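PDB 2V4V: GH59 galactosidase from Clostridium cellulolyticum, which belongs to a modular enzyme probably degrading plant cell-wall polysaccharides, this chain being its family 6 carbohydrate-binding module, which binds xylose. Local coordinates for residues 1-13 / 117-129. Numbering follows the deposited sequence.
With NA (sodium ion), chain C; XYP (beta-D-xylopyranose), chain B.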
loop_
_atom_site.group_PDB
_atom_site.type_symbol
_atom_site.label_atom_id
_atom_site.label_comp_id
_atom_site.label_asym_id
_atom_site.label_seq_id
_atom_site.Cartn_x
_atom_site.Cartn_y
_atom_site.Cartn_z
ATOM N N GLN A 1 13.896 7.726 1.943
ATOM C CA GLN A 1 13.894 6.265 1.684
ATOM C C GLN A 1 13.672 6.015 0.202
ATOM O O GLN A 1 12.962 6.758 -0.472
ATOM C CB GLN A 1 12.826 5.544 2.506
ATOM C CG GLN A 1 11.367 5.988 2.288
ATOM C CD GLN A 1 10.444 5.498 3.401
ATOM O OE1 GLN A 1 10.500 4.317 3.787
ATOM N NE2 GLN A 1 9.597 6.403 3.927
ATOM N N SER A 2 14.299 4.975 -0.300
ATOM C CA SER A 2 14.228 4.685 -1.720
ATOM C C SER A 2 12.875 4.072 -2.067
ATOM O O SER A 2 12.393 3.172 -1.353
ATOM C CB SER A 2 15.304 3.665 -2.076
ATOM O OG SER A 2 15.185 3.307 -3.438
ATOM N N ALA A 3 12.283 4.511 -3.181
ATOM C CA ALA A 3 11.045 3.849 -3.662
ATOM C C ALA A 3 11.253 2.356 -3.969
ATOM O O ALA A 3 10.283 1.552 -3.938
ATOM C CB ALA A 3 10.488 4.576 -4.915
ATOM N N TYR A 4 12.506 2.001 -4.242
ATOM C CA TYR A 4 12.876 0.669 -4.722
ATOM C C TYR A 4 13.252 -0.301 -3.602
ATOM O O TYR A 4 13.508 -1.471 -3.873
ATOM C CB TYR A 4 13.968 0.786 -5.823
ATOM C CG TYR A 4 13.485 1.780 -6.838
ATOM C CD1 TYR A 4 12.431 1.451 -7.702
ATOM C CD2 TYR A 4 13.961 3.089 -6.854
ATOM C CE1 TYR A 4 11.912 2.393 -8.593
ATOM C CE2 TYR A 4 13.439 4.043 -7.750
ATOM C CZ TYR A 4 12.418 3.675 -8.631
ATOM O OH TYR A 4 11.847 4.550 -9.556
ATOM N N SER A 5 13.270 0.204 -2.363
ATOM C CA SER A 5 13.487 -0.600 -1.187
ATOM C C SER A 5 12.184 -1.306 -0.789
ATOM O O SER A 5 11.081 -0.971 -1.229
ATOM C CB SER A 5 13.975 0.281 -0.005
ATOM O OG SER A 5 13.014 1.270 0.386
ATOM N N ARG A 6 12.341 -2.309 0.060
ATOM C CA ARG A 6 11.193 -2.910 0.689
ATOM C C ARG A 6 10.745 -2.010 1.837
ATOM O O ARG A 6 11.501 -1.784 2.811
ATOM C CB ARG A 6 11.564 -4.287 1.215
ATOM C CG ARG A 6 10.490 -4.925 2.051
ATOM C CD ARG A 6 10.950 -6.295 2.306
ATOM N NE ARG A 6 10.232 -6.941 3.384
ATOM C CZ ARG A 6 9.939 -8.231 3.403
ATOM N NH1 ARG A 6 10.291 -9.019 2.372
ATOM N NH2 ARG A 6 9.285 -8.714 4.452
ATOM N N ILE A 7 9.529 -1.483 1.720
ATOM C CA ILE A 7 9.019 -0.564 2.733
ATOM C C ILE A 7 7.957 -1.313 3.553
ATOM O O ILE A 7 6.933 -1.760 3.014
ATOM C CB ILE A 7 8.422 0.687 2.065
ATOM C CG1 ILE A 7 9.501 1.410 1.232
ATOM C CG2 ILE A 7 7.750 1.617 3.086
ATOM C CD1 ILE A 7 8.926 2.527 0.324
ATOM N N GLU A 8 8.256 -1.518 4.834
ATOM C CA GLU A 8 7.308 -2.254 5.657
ATOM C C GLU A 8 6.087 -1.368 5.901
ATOM O O GLU A 8 6.228 -0.169 6.217
ATOM C CB GLU A 8 7.941 -2.611 6.980
ATOM C CG GLU A 8 9.059 -3.624 6.783
ATOM C CD GLU A 8 8.567 -5.019 6.314
ATOM O OE1 GLU A 8 7.382 -5.356 6.447
ATOM O OE2 GLU A 8 9.407 -5.847 5.846
ATOM N N ALA A 9 4.886 -1.945 5.816
ATOM C CA ALA A 9 3.696 -1.107 5.847
ATOM C C ALA A 9 3.608 -0.357 7.187
ATOM O O ALA A 9 3.064 0.778 7.242
ATOM C CB ALA A 9 2.438 -1.970 5.651
ATOM N N GLU A 10 4.072 -1.026 8.256
ATOM C CA GLU A 10 3.932 -0.440 9.618
ATOM C C GLU A 10 4.918 0.711 9.896
ATOM O O GLU A 10 4.876 1.344 10.985
ATOM C CB GLU A 10 4.122 -1.504 10.714
ATOM C CG GLU A 10 5.526 -2.040 10.832
ATOM C CD GLU A 10 5.890 -3.140 9.861
ATOM O OE1 GLU A 10 5.114 -3.454 8.916
ATOM O OE2 GLU A 10 6.990 -3.727 10.103
ATOM N N SER A 11 5.804 0.964 8.929
ATOM C CA SER A 11 6.829 2.019 9.050
ATOM C C SER A 11 6.297 3.390 8.586
ATOM O O SER A 11 7.088 4.325 8.352
ATOM C CB SER A 11 8.095 1.632 8.284
ATOM O OG SER A 11 7.955 1.872 6.900
ATOM N N TYR A 12 4.966 3.527 8.481
ATOM C CA TYR A 12 4.368 4.802 8.032
ATOM C C TYR A 12 4.775 5.986 8.905
ATOM O O TYR A 12 5.024 5.846 10.113
ATOM C CB TYR A 12 2.839 4.714 7.970
ATOM C CG TYR A 12 2.239 4.270 9.284
ATOM C CD1 TYR A 12 2.102 5.184 10.378
ATOM C CD2 TYR A 12 1.814 2.960 9.464
ATOM C CE1 TYR A 12 1.549 4.769 11.580
ATOM C CE2 TYR A 12 1.266 2.541 10.698
ATOM C CZ TYR A 12 1.130 3.440 11.716
ATOM O OH TYR A 12 0.583 3.004 12.905
ATOM N N SER A 13 4.837 7.147 8.264
ATOM C CA SER A 13 5.010 8.442 8.947
ATOM C C SER A 13 3.727 8.948 9.615
ATOM O O SER A 13 3.760 9.669 10.614
ATOM C CB SER A 13 5.500 9.500 7.928
ATOM O OG SER A 13 6.656 8.993 7.247
ATOM N N GLY A 117 -17.024 -2.970 4.570
ATOM C CA GLY A 117 -16.317 -3.954 5.375
ATOM C C GLY A 117 -14.811 -3.792 5.291
ATOM O O GLY A 117 -14.323 -2.807 4.739
ATOM N N TYR A 118 -14.066 -4.754 5.834
ATOM C CA TYR A 118 -12.614 -4.670 5.798
ATOM C C TYR A 118 -12.109 -5.136 4.438
ATOM O O TYR A 118 -12.679 -6.072 3.830
ATOM C CB TYR A 118 -12.067 -5.563 6.858
ATOM C CG TYR A 118 -12.402 -5.127 8.250
ATOM C CD1 TYR A 118 -11.893 -3.938 8.791
ATOM C CD2 TYR A 118 -13.170 -5.947 9.072
ATOM C CE1 TYR A 118 -12.186 -3.564 10.104
ATOM C CE2 TYR A 118 -13.449 -5.581 10.393
ATOM C CZ TYR A 118 -12.933 -4.405 10.907
ATOM O OH TYR A 118 -13.209 -4.053 12.218
ATOM N N LEU A 119 -11.051 -4.473 3.966
ATOM C CA LEU A 119 -10.605 -4.702 2.598
ATOM C C LEU A 119 -9.432 -5.708 2.482
ATOM O O LEU A 119 -9.531 -6.738 1.756
ATOM C CB LEU A 119 -10.216 -3.371 1.939
ATOM C CG LEU A 119 -11.311 -2.290 1.989
ATOM C CD1 LEU A 119 -10.782 -1.112 1.277
ATOM C CD2 LEU A 119 -12.635 -2.689 1.391
ATOM N N PHE A 120 -8.309 -5.391 3.130
ATOM C CA PHE A 120 -7.133 -6.285 3.046
ATOM C C PHE A 120 -6.165 -5.833 4.133
ATOM O O PHE A 120 -6.386 -4.756 4.769
ATOM C CB PHE A 120 -6.428 -6.170 1.667
ATOM C CG PHE A 120 -6.337 -4.717 1.133
ATOM C CD1 PHE A 120 -5.409 -3.798 1.636
ATOM C CD2 PHE A 120 -7.271 -4.267 0.171
ATOM C CE1 PHE A 120 -5.414 -2.453 1.151
ATOM C CE2 PHE A 120 -7.271 -2.958 -0.312
ATOM C CZ PHE A 120 -6.339 -2.065 0.165
ATOM N N ASN A 121 -5.183 -6.700 4.407
ATOM C CA ASN A 121 -4.048 -6.385 5.306
ATOM C C ASN A 121 -2.812 -6.177 4.412
ATOM O O ASN A 121 -2.661 -6.879 3.384
ATOM C CB ASN A 121 -3.766 -7.559 6.260
ATOM C CG ASN A 121 -4.858 -7.777 7.276
ATOM O OD1 ASN A 121 -4.998 -8.889 7.868
ATOM N ND2 ASN A 121 -5.671 -6.757 7.464
ATOM N N LEU A 122 -1.925 -5.257 4.822
ATOM C CA LEU A 122 -0.746 -4.918 3.994
ATOM C C LEU A 122 0.483 -5.175 4.839
ATOM O O LEU A 122 0.616 -4.589 5.902
ATOM C CB LEU A 122 -0.803 -3.435 3.544
ATOM C CG LEU A 122 0.399 -2.864 2.799
ATOM C CD1 LEU A 122 0.551 -3.529 1.392
ATOM C CD2 LEU A 122 0.139 -1.365 2.630
ATOM N N ASN A 123 1.362 -6.058 4.355
ATOM C CA ASN A 123 2.571 -6.398 5.077
ATOM C C ASN A 123 3.722 -5.437 4.720
ATOM O O ASN A 123 4.301 -4.758 5.575
ATOM C CB ASN A 123 2.919 -7.865 4.763
ATOM C CG ASN A 123 4.178 -8.350 5.462
ATOM O OD1 ASN A 123 4.845 -7.604 6.210
ATOM N ND2 ASN A 123 4.529 -9.620 5.217
ATOM N N TRP A 124 4.004 -5.313 3.424
ATOM C CA TRP A 124 5.063 -4.431 2.926
ATOM C C TRP A 124 4.759 -4.111 1.457
ATOM O O TRP A 124 3.870 -4.704 0.875
ATOM C CB TRP A 124 6.467 -5.062 3.103
ATOM C CG TRP A 124 6.664 -6.393 2.456
ATOM C CD1 TRP A 124 6.548 -7.616 3.059
ATOM C CD2 TRP A 124 6.992 -6.662 1.085
ATOM N NE1 TRP A 124 6.790 -8.626 2.175
ATOM C CE2 TRP A 124 7.084 -8.066 0.952
ATOM C CE3 TRP A 124 7.289 -5.847 -0.025
ATOM C CZ2 TRP A 124 7.393 -8.685 -0.267
ATOM C CZ3 TRP A 124 7.574 -6.462 -1.246
ATOM C CH2 TRP A 124 7.648 -7.869 -1.340
ATOM N N PHE A 125 5.465 -3.130 0.891
ATOM C CA PHE A 125 5.300 -2.890 -0.534
ATOM C C PHE A 125 6.631 -2.374 -1.058
ATOM O O PHE A 125 7.553 -2.021 -0.296
ATOM C CB PHE A 125 4.203 -1.847 -0.779
ATOM C CG PHE A 125 4.469 -0.536 -0.086
ATOM C CD1 PHE A 125 5.012 0.508 -0.818
ATOM C CD2 PHE A 125 4.164 -0.339 1.260
ATOM C CE1 PHE A 125 5.274 1.728 -0.233
ATOM C CE2 PHE A 125 4.437 0.879 1.855
ATOM C CZ PHE A 125 4.966 1.901 1.117
ATOM N N THR A 126 6.699 -2.297 -2.379
ATOM C CA THR A 126 7.894 -1.695 -3.010
ATOM C C THR A 126 7.539 -1.202 -4.407
ATOM O O THR A 126 6.497 -1.616 -4.975
ATOM C CB THR A 126 9.069 -2.733 -3.135
ATOM O OG1 THR A 126 10.296 -2.075 -3.518
ATOM C CG2 THR A 126 8.695 -3.865 -4.122
ATOM N N PHE A 127 8.366 -0.310 -4.968
ATOM C CA PHE A 127 8.202 0.040 -6.380
ATOM C C PHE A 127 9.289 -0.642 -7.231
ATOM O O PHE A 127 10.356 -1.005 -6.725
ATOM C CB PHE A 127 8.306 1.538 -6.596
ATOM C CG PHE A 127 7.172 2.301 -5.994
ATOM C CD1 PHE A 127 6.074 2.660 -6.785
ATOM C CD2 PHE A 127 7.181 2.670 -4.639
ATOM C CE1 PHE A 127 5.009 3.396 -6.238
ATOM C CE2 PHE A 127 6.137 3.429 -4.077
ATOM C CZ PHE A 127 5.031 3.760 -4.864
ATOM N N SER A 128 9.015 -0.786 -8.522
ATOM C CA SER A 128 9.998 -1.399 -9.443
ATOM C C SER A 128 10.303 -0.408 -10.540
ATOM O O SER A 128 9.467 0.414 -10.888
ATOM C CB SER A 128 9.432 -2.681 -10.050
ATOM O OG SER A 128 8.130 -2.416 -10.606
ATOM N N GLU A 129 11.524 -0.497 -11.074
ATOM C CA GLU A 129 11.928 0.351 -12.179
ATOM C C GLU A 129 11.326 -0.158 -13.479
ATOM O O GLU A 129 11.015 -1.363 -13.617
ATOM C CB GLU A 129 13.453 0.406 -12.292
ATOM C CG GLU A 129 14.118 1.232 -11.211
ATOM C CD GLU A 129 15.542 1.624 -11.598
ATOM O OE1 GLU A 129 16.347 0.697 -11.877
ATOM O OE2 GLU A 129 15.847 2.851 -11.629
HETATM NA NA NA C . 5.257 -5.635 7.585
HETATM O O1 XYP B . -10.421 -9.209 12.966
HETATM C C1 XYP B . -9.719 -8.279 12.155
HETATM C C2 XYP B . -8.412 -8.959 11.777
HETATM C C3 XYP B . -7.604 -8.053 10.865
HETATM C C4 XYP B . -8.473 -7.540 9.720
HETATM C C5 XYP B . -9.800 -6.985 10.254
HETATM O O2 XYP B . -7.587 -9.196 12.911
HETATM O O3 XYP B . -6.468 -8.734 10.357
HETATM O O4 XYP B . -7.826 -6.510 9.008
HETATM O O5 XYP B . -10.448 -7.972 11.027
HETATM O O HOH W 1 6.971 -6.207 9.278
#
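The guanidinium of R6 lies flat over one face of the W124 indole, its CZ 3.5 Å from the centroid of the five-membered ring and 18° off the normal, a cation-pi stack. The extended chain, CG anti to the backbone N (chi1 172°), crosses the W124 side chain at about a right angle, while the guanidinium itself lies nearly parallel to the indole. In its own plane, R6 turns NE and NH2 side-on to a single oxygen of E8, R6 NE to E8 OE2 being 2.8 Å, a salt bridge that fixes the rotation of the stacked group. The other E8 oxygen, OE1, binds sodium at 2.4 Å. N123 chelates the same ion through O and OD1, its ND2 donating to E25 OE1, and E10 OE1, a water and the backbone O of E28 complete the site; N123 O also accepts from A9 N.

W124 and E8 share one face of the sheet; I7 and F125 occupy the other, where I7 CB sits over the F125 ring, 4.0 Å from its centroid, and I7 CG2 reaches F125 CZ at 3.4 Å. Y41 meets F125 edge-to-face. Reciprocal backbone bonds between I7 and F125 define an antiparallel hydrogen-bonded pair. Farther along, T126 OG1 donates to S5 O at 2.7 Å from above the carbonyl plane. E129 CG covers one face of the Y4 ring, 4.0 Å from its centroid, while Y4 OH bonds to F46 O.

Antiparallel pairing of strands 7-8 and 121-128 joins both chain ends at one border of a four-stranded sheet, as in the beta-sandwich of family 6 carbohydrate-binding modules, the sodium site bridging both strands.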